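Local structure of 182aa long hypothetical protein (Pyrococcus horikoshii, 2GAN) at residues A[21-26]-A[113-118]. The protein is a putative acetyltransferase of the GNAT family, probably transferring an acetyl group from acetyl-CoA to a substrate that is not yet known. Numbering follows the deposited sequence.
Sequences MFRIYR and VVDPEF
Arg23 and Asp115 form a two-pronged salt bridge that ties helix 14-27 to the turn at the end of strand 106-114 in this GNAT fold. The Val-Asp-Pro sequence here, running on toward Gln119, matches the family's strand-to-loop passage into the acetyl-CoA-binding motif; a sulfate bound near Val114 is consistent with an anion pocket close by. From its CB, which points toward the turn, Arg23 runs through CG and CD, and a bend about the CG-CD bond (chi3 55°) swings NE and the guanidinium round, end-on to the carboxylate. None of the atoms from CB to NE touches the other segment; CZ comes next, facing the carboxylate between the two amino groups. NH1 gives a hydrogen bond to Asp115 OD1 at 2.8 Å, arriving from above the carboxylate plane, 50° out of it. The second prong, NH2 to Asp115 OD2 at 2.9 Å, comes in on the syn side, much nearer that plane. The two flat groups are turned 47° against each other, so the pairing is not coplanar. Pro116 CG lies over one guanidinium face, 4.0 Å from Arg23 NH2. One residue along the helix, Ile24 CG1 packs on Pro116 CD at 4.0 Å, the two side chains crossing at about a right angle, while Ile24 CD1 meets Val113 tip to tip, at a modelled separation too short to be trusted. More loosely, the selenium of selenomethionine Met21 (SE) approaches Val113 CG1 at 4.3 Å. Val113 also packs on Tyr153 of the second subunit. An Asx turn fixes the carboxylate: Asp115 OD2, already gripped by Arg23, accepts from Glu117 N at 2.9 Å through its anti lone pair.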
loop_
_atom_site.group_PDB
_atom_site.type_symbol
_atom_site.label_atom_id
_atom_site.label_comp_id
_atom_site.label_asym_id
_atom_site.label_seq_id
_atom_site.Cartn_x
_atom_site.Cartn_y
_atom_site.Cartn_z
HETATM N N MSE A 21 -17.290 -3.991 4.823
HETATM C CA MSE A 21 -16.182 -3.131 5.214
HETATM C C MSE A 21 -15.342 -3.735 6.337
HETATM O O MSE A 21 -14.135 -3.489 6.417
HETATM C CB MSE A 21 -16.696 -1.739 5.611
HETATM C CG MSE A 21 -17.330 -0.976 4.447
HETATM SE SE MSE A 21 -16.111 -0.807 2.924
HETATM C CE MSE A 21 -15.471 0.969 3.274
ATOM N N PHE A 22 -15.969 -4.523 7.204
ATOM C CA PHE A 22 -15.231 -5.157 8.297
ATOM C C PHE A 22 -14.326 -6.258 7.758
ATOM O O PHE A 22 -13.172 -6.390 8.173
ATOM C CB PHE A 22 -16.187 -5.763 9.322
ATOM C CG PHE A 22 -15.503 -6.619 10.348
ATOM C CD1 PHE A 22 -14.533 -6.079 11.191
ATOM C CD2 PHE A 22 -15.808 -7.970 10.457
ATOM C CE1 PHE A 22 -13.874 -6.872 12.126
ATOM C CE2 PHE A 22 -15.155 -8.775 11.388
ATOM C CZ PHE A 22 -14.186 -8.226 12.225
ATOM N N ARG A 23 -14.849 -7.051 6.832
ATOM C CA ARG A 23 -14.055 -8.126 6.260
ATOM C C ARG A 23 -12.834 -7.528 5.569
ATOM O O ARG A 23 -11.751 -8.105 5.585
ATOM C CB ARG A 23 -14.925 -8.967 5.307
ATOM C CG ARG A 23 -15.971 -9.814 6.056
ATOM C CD ARG A 23 -16.915 -10.590 5.135
ATOM N NE ARG A 23 -16.182 -11.439 4.202
ATOM C CZ ARG A 23 -16.096 -11.217 2.892
ATOM N NH1 ARG A 23 -16.706 -10.179 2.346
ATOM N NH2 ARG A 23 -15.366 -12.022 2.132
ATOM N N ILE A 24 -12.999 -6.345 4.995
ATOM C CA ILE A 24 -11.886 -5.672 4.335
ATOM C C ILE A 24 -10.905 -5.157 5.389
ATOM O O ILE A 24 -9.690 -5.236 5.216
ATOM C CB ILE A 24 -12.393 -4.508 3.481
ATOM C CG1 ILE A 24 -13.183 -5.078 2.298
ATOM C CG2 ILE A 24 -11.229 -3.645 3.002
ATOM C CD1 ILE A 24 -14.047 -4.071 1.594
ATOM N N TYR A 25 -11.449 -4.629 6.483
ATOM C CA TYR A 25 -10.639 -4.111 7.581
ATOM C C TYR A 25 -9.786 -5.237 8.150
ATOM O O TYR A 25 -8.640 -5.024 8.535
ATOM C CB TYR A 25 -11.547 -3.551 8.681
ATOM C CG TYR A 25 -10.834 -2.833 9.810
ATOM C CD1 TYR A 25 -10.751 -3.399 11.085
ATOM C CD2 TYR A 25 -10.300 -1.556 9.617
ATOM C CE1 TYR A 25 -10.163 -2.702 12.144
ATOM C CE2 TYR A 25 -9.713 -0.850 10.665
ATOM C CZ TYR A 25 -9.652 -1.427 11.930
ATOM O OH TYR A 25 -9.128 -0.698 12.978
ATOM N N ARG A 26 -10.346 -6.436 8.205
ATOM C CA ARG A 26 -9.622 -7.587 8.732
ATOM C C ARG A 26 -8.628 -8.112 7.693
ATOM O O ARG A 26 -7.460 -8.340 8.001
ATOM C CB ARG A 26 -10.616 -8.684 9.121
ATOM C CG ARG A 26 -10.020 -9.911 9.809
ATOM C CD ARG A 26 -11.136 -10.885 10.168
ATOM N NE ARG A 26 -11.853 -11.358 8.979
ATOM C CZ ARG A 26 -13.032 -11.980 9.000
ATOM N NH1 ARG A 26 -13.646 -12.207 10.154
ATOM N NH2 ARG A 26 -13.597 -12.381 7.870
ATOM N N VAL A 113 -14.444 -0.282 -3.327
ATOM C CA VAL A 113 -13.807 -1.450 -2.766
ATOM C C VAL A 113 -14.271 -2.713 -3.451
ATOM O O VAL A 113 -15.219 -2.696 -4.232
ATOM C CB VAL A 113 -14.093 -1.557 -1.253
ATOM C CG1 VAL A 113 -15.337 -2.404 -1.016
ATOM C CG2 VAL A 113 -12.882 -2.119 -0.547
ATOM N N VAL A 114 -13.589 -3.810 -3.160
ATOM C CA VAL A 114 -13.946 -5.098 -3.733
ATOM C C VAL A 114 -13.794 -6.171 -2.665
ATOM O O VAL A 114 -12.844 -6.146 -1.891
ATOM C CB VAL A 114 -13.044 -5.461 -4.928
ATOM C CG1 VAL A 114 -13.354 -6.880 -5.386
ATOM C CG2 VAL A 114 -13.267 -4.483 -6.071
ATOM N N ASP A 115 -14.742 -7.101 -2.625
ATOM C CA ASP A 115 -14.712 -8.192 -1.663
ATOM C C ASP A 115 -13.352 -8.871 -1.801
ATOM O O ASP A 115 -12.953 -9.265 -2.900
ATOM C CB ASP A 115 -15.843 -9.183 -1.964
ATOM C CG ASP A 115 -16.013 -10.231 -0.878
ATOM O OD1 ASP A 115 -17.143 -10.366 -0.367
ATOM O OD2 ASP A 115 -15.029 -10.922 -0.541
ATOM N N PRO A 116 -12.623 -9.013 -0.684
ATOM C CA PRO A 116 -11.293 -9.638 -0.681
ATOM C C PRO A 116 -11.198 -11.044 -1.284
ATOM O O PRO A 116 -10.109 -11.494 -1.640
ATOM C CB PRO A 116 -10.892 -9.588 0.796
ATOM C CG PRO A 116 -12.202 -9.626 1.515
ATOM C CD PRO A 116 -13.076 -8.719 0.689
ATOM N N GLU A 117 -12.331 -11.726 -1.407
ATOM C CA GLU A 117 -12.355 -13.067 -1.970
ATOM C C GLU A 117 -12.689 -13.052 -3.469
ATOM O O GLU A 117 -12.805 -14.103 -4.093
ATOM C CB GLU A 117 -13.361 -13.932 -1.188
ATOM C CG GLU A 117 -14.516 -14.524 -1.989
ATOM C CD GLU A 117 -14.200 -15.899 -2.576
ATOM O OE1 GLU A 117 -15.123 -16.536 -3.142
ATOM O OE2 GLU A 117 -13.030 -16.340 -2.470
ATOM N N PHE A 118 -12.827 -11.859 -4.045
ATOM C CA PHE A 118 -13.145 -11.716 -5.466
ATOM C C PHE A 118 -12.179 -10.780 -6.186
ATOM O O PHE A 118 -12.555 -10.109 -7.143
ATOM C CB PHE A 118 -14.570 -11.179 -5.664
ATOM C CG PHE A 118 -15.655 -12.166 -5.333
ATOM C CD1 PHE A 118 -16.109 -12.313 -4.024
ATOM C CD2 PHE A 118 -16.234 -12.940 -6.334
ATOM C CE1 PHE A 118 -17.123 -13.217 -3.716
ATOM C CE2 PHE A 118 -17.250 -13.849 -6.038
ATOM C CZ PHE A 118 -17.698 -13.989 -4.728
#